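PDB 4DZH: amidohydrolase from Xanthomonas campestris pv. campestris, which probably deaminates adenosine-type nucleosides such as 5'-methylthioadenosine, as a zinc-dependent member of the amidohydrolase superfamily. Local coordinates for residues 83-88 / 316-321; 115-120 / 140-145; 126-131 / 322-327; 134-139 / 155-160. All blocks are in the same frame, centred on the assembly; numbering follows the deposited sequence. Where two conformers were deposited one is given.

From the N terminus, residues 83-88, in the loop after strand 69-80, meet 316-321, so contact 1 closes a loop of more than 220 residues, and 316-321 carries ligands of the zinc and magnesium ions. Contact 2 (115-120 / 140-145) and contact 4 (134-139 / 155-160) both lie within that span and cross each other: helix 114-130 packs on helix 143-152, and strand 133-139 pairs with strand 156-163. Contact 3 (126-131 / 322-327) takes the far end of helix 114-130 to the chain just beyond contact 1, crossing contacts 1 and 2 and enclosing contact 4. Arg88 and Glu127 form a salt bridge between contacts 1 and 3.

Contact 1: 83-88 / 316-321; sequences PMTLLR and DGCASN. With ZN (zinc ion), chain E; ZN (zinc ion), chain F; MG (magnesium ion), chain B.
Arg88 and Cys318 bring the two backbones to 4.8 Å between their CA atoms, where the loop just after 3-10 residues 83-86 meets a type I turn from Gly317 to Ser320. No hydrogen bond spans the pair; instead the CA of Arg88 points its hydrogen at Cys318 O in a nearly straight CA-H...O contact (3.4 Å between CA and O, 166° at H). Cys318 is the centre of the packing. Its CB sits 3.6 Å from Met84 O, and its SG, turned beside its own backbone N and anti to the carbonyl carbon (chi1 -67°), touches both Thr85 CG2 and the Arg88 guanidinium, which it meets obliquely, with SG to Arg88 NH1 at 3.5 Å. The arginine chain bends at chi3, which places NH1 beside the sulfur; its NH2 pairs with Glu127 and its NE with Gln392 O of the second subunit. Ala319 CB packs on Leu87 O at 3.8 Å and on Met84 CE at 4.4 Å. Both ends of 316-321 hold metals. Asp316 OD1 binds both zinc ions, OD2 binds one of them at 2.0 Å, and a water bridges the two metals; His79, His81 and His228 are further ligands of the other zinc. Asn321 OD1 binds magnesium at 2.0 Å, alongside Asp323 and Glu289. The turn thus links the zinc site at the mouth of the TIM barrel to the magnesium site. Segment 83-88 follows strand 69-80 and touches helices 96-111 and 114-130, with Leu86 and Leu87 also on helix 431-447, while 316-321 joins strand 310-313 to helix 326-341.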
loop_
_atom_site.group_PDB
_atom_site.type_symbol
_atom_site.label_atom_id
_atom_site.label_comp_id
_atom_site.label_asym_id
_atom_site.label_seq_id
_atom_site.Cartn_x
_atom_site.Cartn_y
_atom_site.Cartn_z
ATOM N N PRO A 83 9.087 16.198 -10.474
ATOM C CA PRO A 83 8.743 17.529 -9.949
ATOM C C PRO A 83 7.309 17.587 -9.416
ATOM O O PRO A 83 6.984 18.471 -8.639
ATOM C CB PRO A 83 8.905 18.442 -11.172
ATOM C CG PRO A 83 9.999 17.774 -11.957
ATOM C CD PRO A 83 9.674 16.274 -11.822
ATOM N N MET A 84 6.443 16.664 -9.842
ATOM C CA MET A 84 5.082 16.650 -9.328
ATOM C C MET A 84 4.979 16.223 -7.845
ATOM O O MET A 84 3.885 16.231 -7.294
ATOM C CB MET A 84 4.154 15.832 -10.251
ATOM C CG MET A 84 4.289 16.245 -11.706
ATOM S SD MET A 84 3.149 15.446 -12.853
ATOM C CE MET A 84 1.620 16.291 -12.491
ATOM N N THR A 85 6.094 15.897 -7.171
ATOM C CA THR A 85 6.041 15.753 -5.723
ATOM C C THR A 85 5.521 17.060 -5.124
ATOM O O THR A 85 4.798 17.048 -4.143
ATOM C CB THR A 85 7.394 15.542 -5.070
ATOM O OG1 THR A 85 8.278 16.570 -5.533
ATOM C CG2 THR A 85 7.946 14.214 -5.391
ATOM N N LEU A 86 5.868 18.193 -5.739
ATOM C CA LEU A 86 5.333 19.487 -5.273
ATOM C C LEU A 86 3.819 19.655 -5.483
ATOM O O LEU A 86 3.212 20.554 -4.918
ATOM C CB LEU A 86 6.136 20.660 -5.912
ATOM C CG LEU A 86 7.602 20.683 -5.452
ATOM C CD1 LEU A 86 8.317 21.772 -6.225
ATOM C CD2 LEU A 86 7.746 20.898 -3.945
ATOM N N LEU A 87 3.190 18.763 -6.255
ATOM C CA LEU A 87 1.747 18.824 -6.479
ATOM C C LEU A 87 1.023 17.664 -5.717
ATOM O O LEU A 87 -0.094 17.269 -6.072
ATOM C CB LEU A 87 1.417 18.760 -7.972
ATOM C CG LEU A 87 2.023 19.877 -8.841
ATOM C CD1 LEU A 87 1.325 19.947 -10.193
ATOM C CD2 LEU A 87 1.897 21.184 -8.121
ATOM N N ARG A 88 1.672 17.141 -4.680
ATOM C CA ARG A 88 1.125 16.000 -3.957
ATOM C C ARG A 88 -0.278 16.251 -3.448
ATOM O O ARG A 88 -0.456 17.127 -2.614
ATOM C CB ARG A 88 2.060 15.669 -2.791
ATOM C CG ARG A 88 1.769 14.300 -2.149
ATOM C CD ARG A 88 2.634 14.029 -0.941
ATOM N NE ARG A 88 4.071 14.338 -1.024
ATOM C CZ ARG A 88 5.022 13.513 -1.454
ATOM N NH1 ARG A 88 4.737 12.306 -1.966
ATOM N NH2 ARG A 88 6.293 13.896 -1.357
ATOM N N ASP A 316 4.393 6.622 -11.463
ATOM C CA ASP A 316 3.826 7.836 -12.065
ATOM C C ASP A 316 4.043 8.962 -11.068
ATOM O O ASP A 316 4.896 8.831 -10.160
ATOM C CB ASP A 316 2.321 7.627 -12.439
ATOM C CG ASP A 316 1.869 8.417 -13.684
ATOM O OD1 ASP A 316 2.644 9.003 -14.479
ATOM O OD2 ASP A 316 0.632 8.331 -13.870
ATOM N N GLY A 317 3.286 10.033 -11.151
ATOM C CA GLY A 317 3.541 11.232 -10.348
ATOM C C GLY A 317 2.707 11.328 -9.079
ATOM O O GLY A 317 1.703 10.614 -8.919
ATOM N N CYS A 318 3.094 12.238 -8.170
ATOM C CA CYS A 318 2.462 12.365 -6.873
ATOM C C CYS A 318 1.124 13.097 -6.888
ATOM O O CYS A 318 0.541 13.253 -5.832
ATOM C CB CYS A 318 3.394 12.994 -5.828
ATOM S SG CYS A 318 4.792 11.907 -5.425
ATOM N N ALA A 319 0.634 13.491 -8.055
ATOM C CA ALA A 319 -0.746 13.991 -8.113
ATOM C C ALA A 319 -1.680 12.855 -8.511
ATOM O O ALA A 319 -2.908 13.054 -8.547
ATOM C CB ALA A 319 -0.870 15.158 -9.102
ATOM N N SER A 320 -1.128 11.688 -8.831
ATOM C CA SER A 320 -1.987 10.505 -9.085
ATOM C C SER A 320 -1.365 9.214 -8.526
ATOM O O SER A 320 -1.142 8.240 -9.261
ATOM C CB SER A 320 -2.312 10.355 -10.560
ATOM O OG SER A 320 -1.207 9.939 -11.331
ATOM N N ASN A 321 -1.056 9.266 -7.237
ATOM C CA ASN A 321 -0.593 8.060 -6.556
ATOM C C ASN A 321 -0.990 7.969 -5.094
ATOM O O ASN A 321 -1.704 7.035 -4.736
ATOM C CB ASN A 321 0.923 7.802 -6.818
ATOM C CG ASN A 321 1.352 6.421 -6.336
ATOM O OD1 ASN A 321 1.223 6.094 -5.137
ATOM N ND2 ASN A 321 1.842 5.603 -7.249
HETATM ZN ZN ZN E . 3.186 9.399 -16.734
HETATM ZN ZN ZN F . 0.266 9.568 -15.344
HETATM MG MG MG B . 1.490 4.708 -3.754
HETATM O O HOH W 1 -0.228 5.699 -2.886
HETATM O O HOH W 2 3.089 3.758 -4.613
HETATM O O HOH W 3 1.636 3.705 -1.874
HETATM O O HOH W 4 1.207 8.993 -16.840
HETATM O O HOH W 5 -1.708 9.400 -16.144
#

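Contact 2: 115-120 / 140-145; sequences EFVADG and YFFADV
Val117 CG2 lies at the edge of the Tyr140 ring, 3.9 Å from Tyr140 CD2, while Phe141 CD2 sits over the centre of one face, 4.1 Å above the ring plane. The tyrosine hydroxyl in turn lies at the edge of the Phe116 ring, close to that ring's plane, with Tyr140 OH and Phe116 CE2 3.9 Å apart; the two aromatic side chains cross at about a right angle. Phe116 is carried there by a chi1 of 173°, which sets CG opposite the backbone N. The same tyrosine hydroxyl is hydrogen-bonded to Glu108 of helix 96-111, which helps to fix the ring's position. Val117 is the wedge of the contact: both methyls meet Phe142 CB at 4.0 Å; CG2 alone reaches the Tyr140 edge, and CG1 lies 3.8 Å from Phe142 O and approaches Val145 CG1. Beside it, Val145 CG1 presses on Ala118 CB at 3.7 Å, bringing the two helices together through small side chains. Phe142 stands at the N-cap position of the second helix, and its ring turns away from Val117 to meet Trp170. Mostly apolar side chains meet here, and no hydrogen bond joins the two segments. Helix 114-130 here lies against the start of helix 143-152, which leads from strand 133-139 to strand 156-163 on the outside of the barrel; Tyr140 also packs on Pro83, and Phe116 meets Trp441 of helix 431-447 edge-to-face.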
loop_
_atom_site.group_PDB
_atom_site.type_symbol
_atom_site.label_atom_id
_atom_site.label_comp_id
_atom_site.label_asym_id
_atom_site.label_seq_id
_atom_site.Cartn_x
_atom_site.Cartn_y
_atom_site.Cartn_z
ATOM N N GLU A 115 13.499 26.300 -11.381
ATOM C CA GLU A 115 13.477 26.209 -9.924
ATOM C C GLU A 115 12.492 25.141 -9.472
ATOM O O GLU A 115 12.798 24.325 -8.600
ATOM C CB GLU A 115 13.106 27.552 -9.284
ATOM C CG GLU A 115 14.135 28.639 -9.514
ATOM C CD GLU A 115 15.417 28.402 -8.744
ATOM O OE1 GLU A 115 15.351 28.052 -7.540
ATOM O OE2 GLU A 115 16.501 28.578 -9.351
ATOM N N PHE A 116 11.300 25.177 -10.053
ATOM C CA PHE A 116 10.263 24.223 -9.692
ATOM C C PHE A 116 10.754 22.793 -9.968
ATOM O O PHE A 116 10.618 21.880 -9.139
ATOM C CB PHE A 116 8.997 24.535 -10.482
ATOM C CG PHE A 116 7.890 23.500 -10.310
ATOM C CD1 PHE A 116 7.054 23.530 -9.198
ATOM C CD2 PHE A 116 7.712 22.509 -11.267
ATOM C CE1 PHE A 116 6.044 22.571 -9.032
ATOM C CE2 PHE A 116 6.678 21.547 -11.119
ATOM C CZ PHE A 116 5.856 21.587 -10.007
ATOM N N VAL A 117 11.342 22.616 -11.140
ATOM C CA VAL A 117 11.808 21.291 -11.502
ATOM C C VAL A 117 12.958 20.846 -10.612
ATOM O O VAL A 117 13.024 19.690 -10.183
ATOM C CB VAL A 117 12.145 21.257 -12.973
ATOM C CG1 VAL A 117 12.901 19.999 -13.348
ATOM C CG2 VAL A 117 10.878 21.392 -13.776
ATOM N N ALA A 118 13.885 21.750 -10.305
ATOM C CA ALA A 118 14.960 21.352 -9.416
ATOM C C ALA A 118 14.469 21.001 -8.006
ATOM O O ALA A 118 14.929 20.014 -7.424
ATOM C CB ALA A 118 16.064 22.437 -9.349
ATOM N N ASP A 119 13.566 21.810 -7.445
ATOM C CA ASP A 119 13.131 21.594 -6.075
ATOM C C ASP A 119 12.290 20.291 -6.001
ATOM O O ASP A 119 12.467 19.495 -5.054
ATOM C CB ASP A 119 12.295 22.770 -5.579
ATOM C CG ASP A 119 13.138 24.039 -5.327
ATOM O OD1 ASP A 119 14.384 23.952 -5.355
ATOM O OD2 ASP A 119 12.513 25.105 -5.107
ATOM N N GLY A 120 11.397 20.103 -6.973
ATOM C CA GLY A 120 10.533 18.932 -6.976
ATOM C C GLY A 120 11.331 17.638 -7.172
ATOM O O GLY A 120 11.081 16.620 -6.516
ATOM N N TYR A 140 10.010 14.503 -17.766
ATOM C CA TYR A 140 9.523 15.842 -17.423
ATOM C C TYR A 140 10.238 16.949 -18.217
ATOM O O TYR A 140 11.317 16.726 -18.828
ATOM C CB TYR A 140 9.615 16.157 -15.928
ATOM C CG TYR A 140 8.467 17.063 -15.435
ATOM C CD1 TYR A 140 7.148 16.580 -15.357
ATOM C CD2 TYR A 140 8.703 18.405 -15.087
ATOM C CE1 TYR A 140 6.135 17.383 -14.924
ATOM C CE2 TYR A 140 7.679 19.219 -14.669
ATOM C CZ TYR A 140 6.399 18.707 -14.579
ATOM O OH TYR A 140 5.360 19.512 -14.141
ATOM N N PHE A 141 9.594 18.130 -18.221
ATOM C CA PHE A 141 10.163 19.337 -18.804
ATOM C C PHE A 141 11.413 19.692 -18.033
ATOM O O PHE A 141 11.577 19.307 -16.891
ATOM C CB PHE A 141 9.130 20.467 -18.733
ATOM C CG PHE A 141 7.832 20.142 -19.444
ATOM C CD1 PHE A 141 7.739 20.252 -20.824
ATOM C CD2 PHE A 141 6.723 19.743 -18.724
ATOM C CE1 PHE A 141 6.564 19.953 -21.496
ATOM C CE2 PHE A 141 5.532 19.444 -19.377
ATOM C CZ PHE A 141 5.466 19.553 -20.769
ATOM N N PHE A 142 12.294 20.464 -18.675
ATOM C CA PHE A 142 13.542 20.866 -18.009
ATOM C C PHE A 142 14.388 19.665 -17.597
ATOM O O PHE A 142 14.971 19.647 -16.512
ATOM C CB PHE A 142 13.309 21.875 -16.865
ATOM C CG PHE A 142 12.730 23.180 -17.343
ATOM C CD1 PHE A 142 11.347 23.325 -17.520
ATOM C CD2 PHE A 142 13.563 24.231 -17.686
ATOM C CE1 PHE A 142 10.822 24.504 -17.999
ATOM C CE2 PHE A 142 13.042 25.415 -18.165
ATOM C CZ PHE A 142 11.672 25.557 -18.318
ATOM N N ALA A 143 14.478 18.714 -18.530
ATOM C CA ALA A 143 15.310 17.527 -18.348
ATOM C C ALA A 143 16.758 17.897 -18.090
ATOM O O ALA A 143 17.445 17.150 -17.390
ATOM C CB ALA A 143 15.207 16.605 -19.576
ATOM N N ASP A 144 17.211 19.049 -18.619
ATOM C CA ASP A 144 18.594 19.483 -18.387
ATOM C C ASP A 144 18.848 19.700 -16.897
ATOM O O ASP A 144 19.852 19.245 -16.327
ATOM C CB ASP A 144 18.950 20.731 -19.212
ATOM C CG ASP A 144 18.036 21.935 -18.945
ATOM O OD1 ASP A 144 16.901 21.781 -18.439
ATOM O OD2 ASP A 144 18.467 23.077 -19.264
ATOM N N VAL A 145 17.907 20.363 -16.226
ATOM C CA VAL A 145 18.007 20.608 -14.801
ATOM C C VAL A 145 17.916 19.284 -14.047
ATOM O O VAL A 145 18.710 19.023 -13.140
ATOM C CB VAL A 145 16.853 21.522 -14.337
ATOM C CG1 VAL A 145 16.818 21.620 -12.827
ATOM C CG2 VAL A 145 16.965 22.922 -15.007
#

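Contact 3: 126-131 / 322-327; sequences AEMLRG and NDLDMF. With MG (magnesium ion), chain B.
Beside the magnesium site, the carboxylate of Glu127 fastens helix 114-130 to the chain that supplies Asp323 as a metal ligand. Leu324 N donates a nearly straight bond to Glu127 OE2 (2.8 Å, 164°), meeting the oxygen from above the carboxylate plane. With CG anti to the backbone N (chi1 -180°), the extended glutamate reaches the backbone of Leu324. A salt bridge from OE2 to Arg407, added to the pairing already made by OE1, probably keeps it ionised. Leu324 crosses the glutamate at about a right angle, and its CD1 also packs on Met128 CG at 4.0 Å. Two waters stitch the backbones together: one lies within bonding distance of Glu127 O and Leu324 O, to which it can donate; the other can donate to Gly131 O and accepts from Met326 N. The Phe327 ring brings CE1 to 3.3 Å from Gly131 O, which lies in plane at its edge. Asp323 OD1 binds magnesium at 2.1 Å. The contact joins the C-terminal end of helix 114-130 to the N-cap of helix 326-341, with Met128 on strand 133-139, Phe327 on strands 69-80 and 410-415, and Leu389 of the second subunit packing on Ala126 and Glu127.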
loop_
_atom_site.group_PDB
_atom_site.type_symbol
_atom_site.label_atom_id
_atom_site.label_comp_id
_atom_site.label_asym_id
_atom_site.label_seq_id
_atom_site.Cartn_x
_atom_site.Cartn_y
_atom_site.Cartn_z
ATOM N N ALA A 126 14.962 12.589 -2.133
ATOM C CA ALA A 126 14.885 12.245 -0.708
ATOM C C ALA A 126 13.829 11.140 -0.450
ATOM O O ALA A 126 14.081 10.177 0.287
ATOM C CB ALA A 126 14.594 13.515 0.108
ATOM N N GLU A 127 12.633 11.308 -1.024
ATOM C CA GLU A 127 11.582 10.325 -0.823
ATOM C C GLU A 127 11.956 8.955 -1.387
ATOM O O GLU A 127 11.690 7.905 -0.758
ATOM C CB GLU A 127 10.251 10.807 -1.427
ATOM C CG GLU A 127 9.137 9.765 -1.207
ATOM C CD GLU A 127 7.773 10.221 -1.644
ATOM O OE1 GLU A 127 7.593 11.388 -2.019
ATOM O OE2 GLU A 127 6.872 9.349 -1.606
ATOM N N MET A 128 12.638 8.972 -2.538
ATOM C CA MET A 128 13.012 7.722 -3.198
ATOM C C MET A 128 14.060 7.005 -2.386
ATOM O O MET A 128 13.900 5.841 -2.093
ATOM C CB MET A 128 13.475 7.950 -4.625
ATOM C CG MET A 128 12.309 8.356 -5.513
ATOM S SD MET A 128 12.791 8.448 -7.260
ATOM C CE MET A 128 13.993 9.813 -7.202
ATOM N N LEU A 129 15.078 7.735 -1.940
ATOM C CA LEU A 129 16.157 7.102 -1.150
ATOM C C LEU A 129 15.624 6.510 0.158
ATOM O O LEU A 129 15.955 5.393 0.532
ATOM C CB LEU A 129 17.298 8.074 -0.831
ATOM C CG LEU A 129 18.081 8.518 -2.060
ATOM C CD1 LEU A 129 18.997 9.705 -1.757
ATOM C CD2 LEU A 129 18.880 7.317 -2.618
ATOM N N ARG A 130 14.724 7.249 0.807
ATOM C CA ARG A 130 14.185 6.822 2.106
ATOM C C ARG A 130 13.347 5.533 1.959
ATOM O O ARG A 130 13.146 4.770 2.919
ATOM C CB ARG A 130 13.401 7.962 2.753
ATOM C CG ARG A 130 14.331 9.017 3.442
ATOM C CD ARG A 130 13.666 10.352 3.613
ATOM N NE ARG A 130 12.443 10.292 4.419
ATOM C CZ ARG A 130 12.373 10.532 5.727
ATOM N NH1 ARG A 130 13.465 10.813 6.444
ATOM N NH2 ARG A 130 11.182 10.497 6.324
ATOM N N GLY A 131 12.909 5.275 0.710
ATOM C CA GLY A 131 12.117 4.113 0.402
ATOM C C GLY A 131 12.809 3.072 -0.428
ATOM O O GLY A 131 12.152 2.206 -1.008
ATOM N N ASN A 322 -0.557 8.854 -4.179
ATOM C CA ASN A 322 0.181 10.110 -4.404
ATOM C C ASN A 322 1.578 10.040 -3.791
ATOM O O ASN A 322 2.149 11.084 -3.384
ATOM C CB ASN A 322 -0.605 11.211 -3.712
ATOM C CG ASN A 322 -1.839 11.575 -4.480
ATOM O OD1 ASN A 322 -1.982 11.215 -5.646
ATOM N ND2 ASN A 322 -2.755 12.263 -3.823
ATOM N N ASP A 323 2.131 8.826 -3.662
ATOM C CA ASP A 323 3.505 8.707 -3.139
ATOM C C ASP A 323 4.442 8.081 -4.168
ATOM O O ASP A 323 4.043 7.715 -5.287
ATOM C CB ASP A 323 3.555 7.979 -1.808
ATOM C CG ASP A 323 2.890 6.612 -1.853
ATOM O OD1 ASP A 323 2.868 6.002 -2.946
ATOM O OD2 ASP A 323 2.480 6.110 -0.783
ATOM N N LEU A 324 5.727 8.009 -3.812
ATOM C CA LEU A 324 6.746 7.369 -4.681
ATOM C C LEU A 324 7.173 6.062 -4.042
ATOM O O LEU A 324 8.350 5.676 -4.081
ATOM C CB LEU A 324 7.993 8.264 -4.822
ATOM C CG LEU A 324 7.675 9.585 -5.510
ATOM C CD1 LEU A 324 8.937 10.510 -5.503
ATOM C CD2 LEU A 324 7.063 9.467 -6.970
ATOM N N ASP A 325 6.236 5.374 -3.412
ATOM C CA ASP A 325 6.548 4.219 -2.588
ATOM C C ASP A 325 6.567 2.979 -3.469
ATOM O O ASP A 325 5.477 2.453 -3.830
ATOM C CB ASP A 325 5.455 4.080 -1.502
ATOM C CG ASP A 325 5.668 2.870 -0.559
ATOM O OD1 ASP A 325 6.509 1.998 -0.886
ATOM O OD2 ASP A 325 4.975 2.798 0.481
ATOM N N MET A 326 7.756 2.515 -3.837
ATOM C CA MET A 326 7.829 1.311 -4.676
ATOM C C MET A 326 7.512 0.048 -3.911
ATOM O O MET A 326 7.133 -0.957 -4.530
ATOM C CB MET A 326 9.204 1.202 -5.355
ATOM C CG MET A 326 9.370 2.159 -6.509
ATOM S SD MET A 326 8.454 1.633 -7.986
ATOM C CE MET A 326 9.337 0.112 -8.416
ATOM N N PHE A 327 7.677 0.012 -2.569
ATOM C CA PHE A 327 7.269 -1.195 -1.840
ATOM C C PHE A 327 5.766 -1.389 -1.997
ATOM O O PHE A 327 5.295 -2.494 -2.260
ATOM C CB PHE A 327 7.631 -1.093 -0.346
ATOM C CG PHE A 327 9.067 -1.444 -0.047
ATOM C CD1 PHE A 327 10.098 -0.561 -0.351
ATOM C CD2 PHE A 327 9.369 -2.657 0.553
ATOM C CE1 PHE A 327 11.419 -0.889 -0.095
ATOM C CE2 PHE A 327 10.707 -2.998 0.828
ATOM C CZ PHE A 327 11.707 -2.126 0.514
HETATM MG MG MG B . 1.490 4.708 -3.754
HETATM O O HOH W 6 9.978 5.913 -1.680
HETATM O O HOH W 7 10.437 3.350 -2.808
HETATM O O HOH W 3 1.636 3.705 -1.874
HETATM O O HOH W 2 3.089 3.758 -4.613
HETATM O O HOH W 1 -0.228 5.699 -2.886
#

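Contact 4: 134-139 / 155-160; sequences TCVNEN and FRALVG
Leu158 O receives Glu138 N at 2.8 Å, the shortest bond between these two parallel strands, with the donor nearly in line with the carbonyl. The same oxygen is also approached by the CA-H of Asn137. Val136 bonds from both its backbone polar atoms: its N donates to Arg156 O (3.1 Å) and its O accepts from Leu158 N (2.9 Å). Gly160 N continues the series to Glu138 O, and a weak bond from Arg156 N to Thr134 O begins it. Short segments of the strands run 7° apart and 4.7 Å from axis to axis. Cys135, Asn137, Arg156 and Leu158 share one face of the sheet. There Asn137 OD1 lies beside Leu158 CD2 at 3.4 Å, the two side chains lying side by side and pointing the same way, while Asn137 ND2 is held by Ala78 O; Cys135 SG rests on Arg156 CG at 3.8 Å, and the arginine forms a salt bridge with Asp380. On the other face Val136 CG2 packs on Ala157 CB at 3.7 Å, CG1 being left to meet the edge of the Phe155 ring. That ring lies against Thr134, whose O sits over the centre of one face. Glu138, bent at chi2, turns its carboxylate to Tyr150, Thr80 and Asn82 N. The pairing closes the beta-alpha-beta unit of strand 133-139, helix 143-152 and strand 156-163 in the barrel wall, between strands 69-80 and 194-200, with helix 114-130 packed on Val136 and Phe155.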
loop_
_atom_site.group_PDB
_atom_site.type_symbol
_atom_site.label_atom_id
_atom_site.label_comp_id
_atom_site.label_asym_id
_atom_site.label_seq_id
_atom_site.Cartn_x
_atom_site.Cartn_y
_atom_site.Cartn_z
ATOM N N THR A 134 16.565 3.550 -6.121
ATOM C CA THR A 134 17.913 4.045 -6.439
ATOM C C THR A 134 18.100 4.493 -7.905
ATOM O O THR A 134 19.176 5.025 -8.290
ATOM C CB THR A 134 18.996 2.964 -6.176
ATOM O OG1 THR A 134 18.622 1.734 -6.833
ATOM C CG2 THR A 134 19.108 2.693 -4.689
ATOM N N CYS A 135 17.049 4.316 -8.701
ATOM C CA CYS A 135 17.102 4.648 -10.128
ATOM C C CYS A 135 15.695 5.029 -10.609
ATOM O O CYS A 135 14.715 4.419 -10.162
ATOM C CB CYS A 135 17.574 3.403 -10.881
ATOM S SG CYS A 135 17.961 3.660 -12.656
ATOM N N VAL A 136 15.625 5.993 -11.546
ATOM C CA VAL A 136 14.340 6.377 -12.117
ATOM C C VAL A 136 14.432 6.449 -13.605
ATOM O O VAL A 136 15.542 6.568 -14.168
ATOM C CB VAL A 136 13.877 7.782 -11.654
ATOM C CG1 VAL A 136 13.476 7.720 -10.242
ATOM C CG2 VAL A 136 14.968 8.857 -11.881
ATOM N N ASN A 137 13.243 6.345 -14.212
ATOM C CA ASN A 137 13.047 6.621 -15.636
ATOM C C ASN A 137 12.197 7.877 -15.647
ATOM O O ASN A 137 10.947 7.802 -15.577
ATOM C CB ASN A 137 12.272 5.482 -16.267
ATOM C CG ASN A 137 12.166 5.606 -17.767
ATOM O OD1 ASN A 137 12.950 6.304 -18.424
ATOM N ND2 ASN A 137 11.246 4.859 -18.329
ATOM N N GLU A 138 12.883 9.029 -15.738
ATOM C CA GLU A 138 12.265 10.340 -15.557
ATOM C C GLU A 138 11.649 10.877 -16.851
ATOM O O GLU A 138 12.187 10.711 -17.946
ATOM C CB GLU A 138 13.357 11.334 -15.109
ATOM C CG GLU A 138 12.796 12.686 -14.665
ATOM C CD GLU A 138 11.788 12.586 -13.507
ATOM O OE1 GLU A 138 12.002 11.862 -12.472
ATOM O OE2 GLU A 138 10.789 13.301 -13.609
ATOM N N ASN A 139 10.498 11.558 -16.704
ATOM C CA ASN A 139 9.809 12.056 -17.889
ATOM C C ASN A 139 9.232 13.435 -17.550
ATOM O O ASN A 139 8.121 13.533 -17.033
ATOM C CB ASN A 139 8.706 11.023 -18.209
ATOM C CG ASN A 139 7.963 11.300 -19.490
ATOM O OD1 ASN A 139 7.906 12.411 -19.961
ATOM N ND2 ASN A 139 7.322 10.252 -20.038
ATOM N N PHE A 155 22.468 10.079 -7.979
ATOM C CA PHE A 155 21.292 9.243 -8.084
ATOM C C PHE A 155 21.150 8.811 -9.544
ATOM O O PHE A 155 21.348 9.632 -10.425
ATOM C CB PHE A 155 20.053 10.034 -7.600
ATOM C CG PHE A 155 18.815 9.190 -7.445
ATOM C CD1 PHE A 155 18.019 8.845 -8.542
ATOM C CD2 PHE A 155 18.449 8.734 -6.193
ATOM C CE1 PHE A 155 16.891 8.035 -8.379
ATOM C CE2 PHE A 155 17.320 7.897 -6.014
ATOM C CZ PHE A 155 16.528 7.564 -7.110
ATOM N N ARG A 156 20.879 7.518 -9.785
ATOM C CA ARG A 156 20.892 7.007 -11.155
ATOM C C ARG A 156 19.596 7.332 -11.903
ATOM O O ARG A 156 18.497 7.225 -11.359
ATOM C CB ARG A 156 21.115 5.495 -11.133
ATOM C CG ARG A 156 21.586 4.922 -12.490
ATOM C CD ARG A 156 21.889 3.440 -12.343
ATOM N NE ARG A 156 22.895 3.212 -11.314
ATOM C CZ ARG A 156 24.206 3.395 -11.498
ATOM N NH1 ARG A 156 24.677 3.848 -12.670
ATOM N NH2 ARG A 156 25.051 3.148 -10.505
ATOM N N ALA A 157 19.727 7.702 -13.171
ATOM C CA ALA A 157 18.519 8.043 -13.919
ATOM C C ALA A 157 18.678 7.875 -15.403
ATOM O O ALA A 157 19.703 8.228 -15.990
ATOM C CB ALA A 157 18.142 9.492 -13.641
ATOM N N LEU A 158 17.596 7.413 -16.006
ATOM C CA LEU A 158 17.407 7.565 -17.471
ATOM C C LEU A 158 16.493 8.775 -17.597
ATOM O O LEU A 158 15.348 8.749 -17.078
ATOM C CB LEU A 158 16.734 6.308 -18.048
ATOM C CG LEU A 158 16.445 6.400 -19.566
ATOM C CD1 LEU A 158 17.714 6.600 -20.396
ATOM C CD2 LEU A 158 15.701 5.159 -20.070
ATOM N N VAL A 159 17.000 9.852 -18.200
ATOM C CA VAL A 159 16.292 11.137 -18.193
ATOM C C VAL A 159 15.717 11.388 -19.562
ATOM O O VAL A 159 16.441 11.360 -20.567
ATOM C CB VAL A 159 17.237 12.291 -17.801
ATOM C CG1 VAL A 159 16.510 13.634 -17.912
ATOM C CG2 VAL A 159 17.740 12.090 -16.379
ATOM N N GLY A 160 14.410 11.596 -19.609
ATOM C CA GLY A 160 13.782 11.782 -20.910
ATOM C C GLY A 160 13.676 13.221 -21.378
ATOM O O GLY A 160 13.333 14.119 -20.591
#